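Local coordinates for protein synthesis inhibitor I (Hordeum vulgare, PDB 4FBC) that belongs to the plant ribosome-inactivating proteins, a single-chain member from barley whose pocket holds adenosine monophosphate in this structure, at residues R63-V68 with L80-D85; V132-Q137 with V167-L172. The protein carries 3 engineered substitutions. All blocks are in the same frame, centred on the assembly; numbering follows the deposited sequence.

Interaction 1 of 2, residues R63-V68 with L80-D85; sequences RWFHVV and LAIRAD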
loop_
_atom_site.group_PDB
_atom_site.type_symbol
_atom_site.label_atom_id
_atom_site.label_comp_id
_atom_site.label_asym_id
_atom_site.label_seq_id
_atom_site.Cartn_x
_atom_site.Cartn_y
_atom_site.Cartn_z
ATOM N N ARG A 63 3.501 9.981 10.706
ATOM C CA ARG A 63 2.778 8.759 11.070
ATOM C C ARG A 63 3.200 7.616 10.148
ATOM O O ARG A 63 2.960 7.672 8.939
ATOM C CB ARG A 63 1.261 8.994 10.996
ATOM C CG ARG A 63 0.735 10.016 11.992
ATOM C CD ARG A 63 -0.781 10.144 11.935
ATOM N NE ARG A 63 -1.430 8.889 12.321
ATOM C CZ ARG A 63 -2.023 8.069 11.462
ATOM N NH1 ARG A 63 -2.074 8.388 10.173
ATOM N NH2 ARG A 63 -2.574 6.939 11.893
ATOM N N TRP A 64 3.836 6.597 10.725
ATOM C CA TRP A 64 4.437 5.496 9.959
ATOM C C TRP A 64 4.064 4.140 10.541
ATOM O O TRP A 64 3.746 4.040 11.724
ATOM C CB TRP A 64 5.966 5.625 9.985
ATOM C CG TRP A 64 6.455 6.878 9.305
ATOM C CD1 TRP A 64 6.531 8.128 9.846
ATOM C CD2 TRP A 64 6.916 6.993 7.952
ATOM N NE1 TRP A 64 7.012 9.017 8.910
ATOM C CE2 TRP A 64 7.263 8.341 7.742
ATOM C CE3 TRP A 64 7.080 6.085 6.908
ATOM C CZ2 TRP A 64 7.752 8.803 6.519
ATOM C CZ3 TRP A 64 7.567 6.544 5.692
ATOM C CH2 TRP A 64 7.901 7.892 5.511
ATOM N N PHE A 65 4.074 3.102 9.701
ATOM C CA PHE A 65 4.058 1.727 10.203
ATOM C C PHE A 65 5.152 0.921 9.523
ATOM O O PHE A 65 5.712 1.360 8.517
ATOM C CB PHE A 65 2.669 1.055 10.081
ATOM C CG PHE A 65 2.229 0.746 8.667
ATOM C CD1 PHE A 65 1.664 1.740 7.873
ATOM C CD2 PHE A 65 2.303 -0.549 8.165
ATOM C CE1 PHE A 65 1.224 1.466 6.577
ATOM C CE2 PHE A 65 1.864 -0.841 6.863
ATOM C CZ PHE A 65 1.324 0.171 6.070
ATOM N N HIS A 66 5.485 -0.230 10.099
ATOM C CA HIS A 66 6.440 -1.150 9.492
ATOM C C HIS A 66 5.770 -2.418 8.996
ATOM O O HIS A 66 4.805 -2.907 9.586
ATOM C CB HIS A 66 7.543 -1.533 10.481
ATOM C CG HIS A 66 8.513 -0.428 10.755
ATOM N ND1 HIS A 66 9.586 -0.575 11.610
ATOM C CD2 HIS A 66 8.570 0.842 10.288
ATOM C CE1 HIS A 66 10.262 0.560 11.657
ATOM N NE2 HIS A 66 9.665 1.437 10.868
ATOM N N VAL A 67 6.286 -2.929 7.888
ATOM C CA VAL A 67 5.964 -4.277 7.445
ATOM C C VAL A 67 7.254 -5.073 7.473
ATOM O O VAL A 67 8.283 -4.632 6.941
ATOM C CB VAL A 67 5.339 -4.284 6.045
ATOM C CG1 VAL A 67 5.346 -5.699 5.453
ATOM C CG2 VAL A 67 3.919 -3.740 6.110
ATOM N N VAL A 68 7.216 -6.232 8.116
ATOM C CA VAL A 68 8.378 -7.114 8.133
ATOM C C VAL A 68 8.097 -8.364 7.314
ATOM O O VAL A 68 7.128 -9.082 7.578
ATOM C CB VAL A 68 8.767 -7.499 9.563
ATOM C CG1 VAL A 68 9.878 -8.531 9.544
ATOM C CG2 VAL A 68 9.209 -6.257 10.328
ATOM N N LEU A 80 10.087 -2.758 6.021
ATOM C CA LEU A 80 9.640 -1.683 5.143
ATOM C C LEU A 80 9.061 -0.561 5.989
ATOM O O LEU A 80 8.299 -0.819 6.918
ATOM C CB LEU A 80 8.544 -2.197 4.209
ATOM C CG LEU A 80 8.856 -3.467 3.428
ATOM C CD1 LEU A 80 7.704 -3.801 2.478
ATOM C CD2 LEU A 80 10.151 -3.299 2.658
ATOM N N ALA A 81 9.399 0.684 5.657
ATOM C CA ALA A 81 8.807 1.841 6.311
ATOM C C ALA A 81 7.755 2.457 5.395
ATOM O O ALA A 81 8.063 2.909 4.289
ATOM C CB ALA A 81 9.883 2.868 6.654
ATOM N N ILE A 82 6.509 2.471 5.859
ATOM C CA ILE A 82 5.380 2.895 5.035
ATOM C C ILE A 82 4.563 3.953 5.776
ATOM O O ILE A 82 4.325 3.834 6.975
ATOM C CB ILE A 82 4.477 1.675 4.686
ATOM C CG1 ILE A 82 5.293 0.587 3.978
ATOM C CG2 ILE A 82 3.308 2.105 3.819
ATOM C CD1 ILE A 82 4.550 -0.769 3.840
ATOM N N ARG A 83 4.134 4.995 5.073
ATOM C CA ARG A 83 3.341 6.046 5.709
ATOM C C ARG A 83 1.973 5.508 6.121
ATOM O O ARG A 83 1.353 4.757 5.370
ATOM C CB ARG A 83 3.185 7.241 4.765
ATOM C CG ARG A 83 4.482 8.016 4.579
ATOM C CD ARG A 83 4.336 9.161 3.587
ATOM N NE ARG A 83 3.251 10.069 3.945
ATOM C CZ ARG A 83 3.043 11.254 3.377
ATOM N NH1 ARG A 83 3.849 11.674 2.414
ATOM N NH2 ARG A 83 2.030 12.014 3.779
ATOM N N ALA A 84 1.511 5.892 7.310
ATOM C CA ALA A 84 0.212 5.424 7.806
ATOM C C ALA A 84 -0.952 6.307 7.373
ATOM O O ALA A 84 -2.103 6.038 7.738
ATOM C CB ALA A 84 0.235 5.277 9.336
ATOM N N ASP A 85 -0.665 7.359 6.606
ATOM C CA ASP A 85 -1.718 8.250 6.121
ATOM C C ASP A 85 -2.081 8.008 4.662
ATOM O O ASP A 85 -3.242 8.163 4.281
ATOM C CB ASP A 85 -1.374 9.737 6.372
ATOM C CG ASP A 85 0.036 10.108 5.945
ATOM O OD1 ASP A 85 0.705 9.309 5.256
ATOM O OD2 ASP A 85 0.485 11.230 6.303
HETATM O O HOH W 1 -3.648 5.357 9.812
HETATM O O HOH W 2 2.844 10.242 7.788
#
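The ring of Phe65 lies against Ile82, its partner in a hydrogen-bonded antiparallel pair: Ile82 CB sits over one face, 4.0 Å from the Phe65 ring centroid, and Ile82 CG2 reaches Phe65 CE1 at 3.5 Å. Chi1 of 70° sets the ring between its backbone N and carbonyl carbon, turning its edge to Ala84 CA. On the same face of the sheet Ile82 CD1 extends to Val67 CG2. Helix 25-39 packs over this face through Phe31, Ile35 and Leu39, and the Phe65 ring stacks with Phe15. The other face carries His66 beside Ala81. Near the open end the side chains of Trp64 and Arg83 diverge at their roots, yet the indole turns back against the neighbouring strand, with Trp64 CE3 against the Ile82 carbonyl and Arg83 CG over the six-membered ring, 3.7 Å from its centroid, in a CH-pi contact.

Strands 64-70 and 78-83 are adjacent antiparallel strands of the main mixed sheet, with strand 16-20 beside 64-70. Phe65 and Ile82 exchange two nearly straight backbone hydrogen bonds; Val67 and Leu80 also exchange two, the one from Val67 N more bent. Beyond the last pair, Ala84 N donates to Arg63 O at 2.8 Å, from above the carbonyl plane. The Arg63 guanidinium folds over Ala84 CB; a weak bond joins NH1 to Ala84 O, while a water links NH2 to that oxygen. NH2 forms a salt bridge with the C-terminal carboxylate of Lys282. Arg83 grips Asp85 side-on, NE to the syn lone pair of OD1 (3.0 Å) and NH2 to OD2, and a second water ties Asp85 OD2 to Arg63 N. The hairpin combines an apolar, helix-covered face with a polar end, where the Lys282 carboxylate probably offsets the charge of the buried Arg63.

Interaction 2 of 2, residues V132-Q137 with V167-L172; sequences VALGRQ and VTTLLL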
loop_
_atom_site.group_PDB
_atom_site.type_symbol
_atom_site.label_atom_id
_atom_site.label_comp_id
_atom_site.label_asym_id
_atom_site.label_seq_id
_atom_site.Cartn_x
_atom_site.Cartn_y
_atom_site.Cartn_z
ATOM N N VAL A 132 4.412 -6.826 -14.720
ATOM C CA VAL A 132 5.124 -7.268 -13.522
ATOM C C VAL A 132 4.623 -8.619 -13.007
ATOM O O VAL A 132 3.475 -8.748 -12.580
ATOM C CB VAL A 132 5.001 -6.237 -12.381
ATOM C CG1 VAL A 132 5.871 -6.643 -11.202
ATOM C CG2 VAL A 132 5.387 -4.847 -12.881
ATOM N N ALA A 133 5.497 -9.620 -13.027
ATOM C CA ALA A 133 5.150 -10.937 -12.496
ATOM C C ALA A 133 5.049 -10.902 -10.975
ATOM O O ALA A 133 5.979 -10.467 -10.289
ATOM C CB ALA A 133 6.167 -11.977 -12.932
ATOM N N LEU A 134 3.922 -11.370 -10.455
ATOM C CA LEU A 134 3.739 -11.481 -9.016
ATOM C C LEU A 134 3.619 -12.961 -8.658
ATOM O O LEU A 134 3.249 -13.777 -9.509
ATOM C CB LEU A 134 2.486 -10.721 -8.585
ATOM C CG LEU A 134 2.487 -9.231 -8.973
ATOM C CD1 LEU A 134 1.196 -8.555 -8.568
ATOM C CD2 LEU A 134 3.669 -8.533 -8.357
ATOM N N GLY A 135 3.927 -13.300 -7.412
ATOM C CA GLY A 135 3.837 -14.678 -6.950
ATOM C C GLY A 135 4.719 -14.910 -5.741
ATOM O O GLY A 135 5.439 -14.001 -5.309
ATOM N N ARG A 136 4.684 -16.125 -5.194
ATOM C CA ARG A 136 5.490 -16.440 -4.019
ATOM C C ARG A 136 7.004 -16.292 -4.249
ATOM O O ARG A 136 7.692 -15.670 -3.444
ATOM C CB ARG A 136 5.173 -17.843 -3.485
ATOM C CG ARG A 136 5.724 -18.075 -2.087
ATOM C CD ARG A 136 5.540 -19.513 -1.614
ATOM N NE ARG A 136 4.140 -19.902 -1.439
ATOM C CZ ARG A 136 3.376 -19.550 -0.407
ATOM N NH1 ARG A 136 3.854 -18.754 0.537
ATOM N NH2 ARG A 136 2.124 -19.981 -0.320
ATOM N N GLN A 137 7.525 -16.868 -5.330
ATOM C CA GLN A 137 8.961 -16.764 -5.588
ATOM C C GLN A 137 9.404 -15.324 -5.889
ATOM O O GLN A 137 10.500 -14.914 -5.493
ATOM C CB GLN A 137 9.408 -17.703 -6.709
ATOM C CG GLN A 137 10.903 -17.942 -6.695
ATOM C CD GLN A 137 11.347 -18.581 -5.393
ATOM O OE1 GLN A 137 10.800 -19.607 -4.987
ATOM N NE2 GLN A 137 12.312 -17.964 -4.715
ATOM N N VAL A 167 11.449 -3.578 -5.576
ATOM C CA VAL A 167 10.530 -2.591 -5.010
ATOM C C VAL A 167 9.133 -2.643 -5.639
ATOM O O VAL A 167 8.124 -2.579 -4.928
ATOM C CB VAL A 167 11.113 -1.162 -5.110
ATOM C CG1 VAL A 167 10.049 -0.116 -4.735
ATOM C CG2 VAL A 167 12.317 -1.048 -4.212
ATOM N N THR A 168 9.073 -2.772 -6.965
ATOM C CA THR A 168 7.804 -2.809 -7.685
ATOM C C THR A 168 6.980 -4.009 -7.216
ATOM O O THR A 168 5.765 -3.903 -6.967
ATOM C CB THR A 168 8.019 -2.911 -9.207
ATOM O OG1 THR A 168 8.835 -1.818 -9.649
ATOM C CG2 THR A 168 6.696 -2.871 -9.943
ATOM N N THR A 169 7.667 -5.140 -7.081
ATOM C CA THR A 169 7.045 -6.388 -6.634
ATOM C C THR A 169 6.418 -6.204 -5.253
ATOM O O THR A 169 5.261 -6.582 -5.027
ATOM C CB THR A 169 8.078 -7.531 -6.575
ATOM O OG1 THR A 169 8.621 -7.750 -7.887
ATOM C CG2 THR A 169 7.410 -8.823 -6.079
ATOM N N LEU A 170 7.167 -5.606 -4.333
ATOM C CA LEU A 170 6.654 -5.398 -2.986
ATOM C C LEU A 170 5.530 -4.367 -2.924
ATOM O O LEU A 170 4.590 -4.522 -2.150
ATOM C CB LEU A 170 7.778 -5.028 -2.020
ATOM C CG LEU A 170 8.905 -6.045 -1.895
ATOM C CD1 LEU A 170 9.846 -5.659 -0.770
ATOM C CD2 LEU A 170 8.336 -7.456 -1.665
ATOM N N LEU A 171 5.635 -3.308 -3.722
ATOM C CA LEU A 171 4.587 -2.295 -3.758
ATOM C C LEU A 171 3.258 -2.941 -4.114
ATOM O O LEU A 171 2.225 -2.658 -3.495
ATOM C CB LEU A 171 4.934 -1.212 -4.782
ATOM C CG LEU A 171 5.809 -0.110 -4.208
ATOM C CD1 LEU A 171 6.221 0.841 -5.311
ATOM C CD2 LEU A 171 5.069 0.631 -3.124
ATOM N N LEU A 172 3.296 -3.830 -5.101
ATOM C CA LEU A 172 2.095 -4.507 -5.551
ATOM C C LEU A 172 1.590 -5.516 -4.528
ATOM O O LEU A 172 0.396 -5.557 -4.237
ATOM C CB LEU A 172 2.329 -5.161 -6.913
ATOM C CG LEU A 172 2.330 -4.169 -8.075
ATOM C CD1 LEU A 172 3.061 -4.767 -9.264
ATOM C CD2 LEU A 172 0.897 -3.802 -8.457
HETATM O O HOH W 3 8.312 -9.296 -10.120
#
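Residues 132-135 run past helix 157-179 as an extended chain that comes nearest at Leu134 and Thr169, whose CA atoms are 6.5 Å apart, and Gly135 occupies the N-cap position of helix 136-147. No direct hydrogen bond crosses the gap. Val132 points at the helix and uses both methyls: CG2 meets Thr168 CG2 at 3.8 Å, and CG1 reaches Leu172 CD1 at 3.9 Å. With CG1 anti to the backbone N (chi1 -174°), Val132 spreads its branches across two residues one helical turn apart. Leu134 approaches Leu172 at about a right angle; both of its methyls, CD1 and CD2, rest on Leu172 CB, and Leu172 CD1 meets both Val132 CG1 and Leu134 CD2.

The polar link is a water that donates to Ala133 O (2.6 Å) and to Thr169 OG1 (2.7 Å), spanning the 4.5 Å between Ala133 O and Thr169 OG1. Both threonine hydroxyls are also tied to their own helix: Thr168 OG1 bonds to Arg164 O and Thr169 OG1 to Glu165 O, while the methyl of Thr168 faces Val132. Leu134 bonds through its backbone with Gly201, in a short, weakly bonded antiparallel pairing with strand 200-201. Gly135 has phi/psi of 158°/178°, where a side chain would press on the preceding carbonyl oxygen.

Leu171, on another side of helix 157-179, lines the adenosine monophosphate pocket, and the contact packs the chain leading into helix 136-147 against a central helix in the helical part of the ribosome-inactivating protein fold.

Overall arrangement
Interactions 1 and 2 are both buried, their centres 18 Å apart, and they follow one another along the chain. They hold different elements, the hairpin of strands 64-70 and 78-83 in one and helix 157-179 with the chain entering helix 136-147 in the other, but touch where Leu80 CD2 packs on Leu170 CD1 at 4.2 Å. Interaction 1, nearer the middle of the protein, adds aromatic and aliphatic packing to its backbone ladder; interaction 2 has aliphatic packing, one bridging water and no direct hydrogen bond. The adenosine monophosphate pocket lies close to both: Leu171 touches the ligand, while the side chains of Ile82 and Leu172 stand about 7 Å and 9 Å from it.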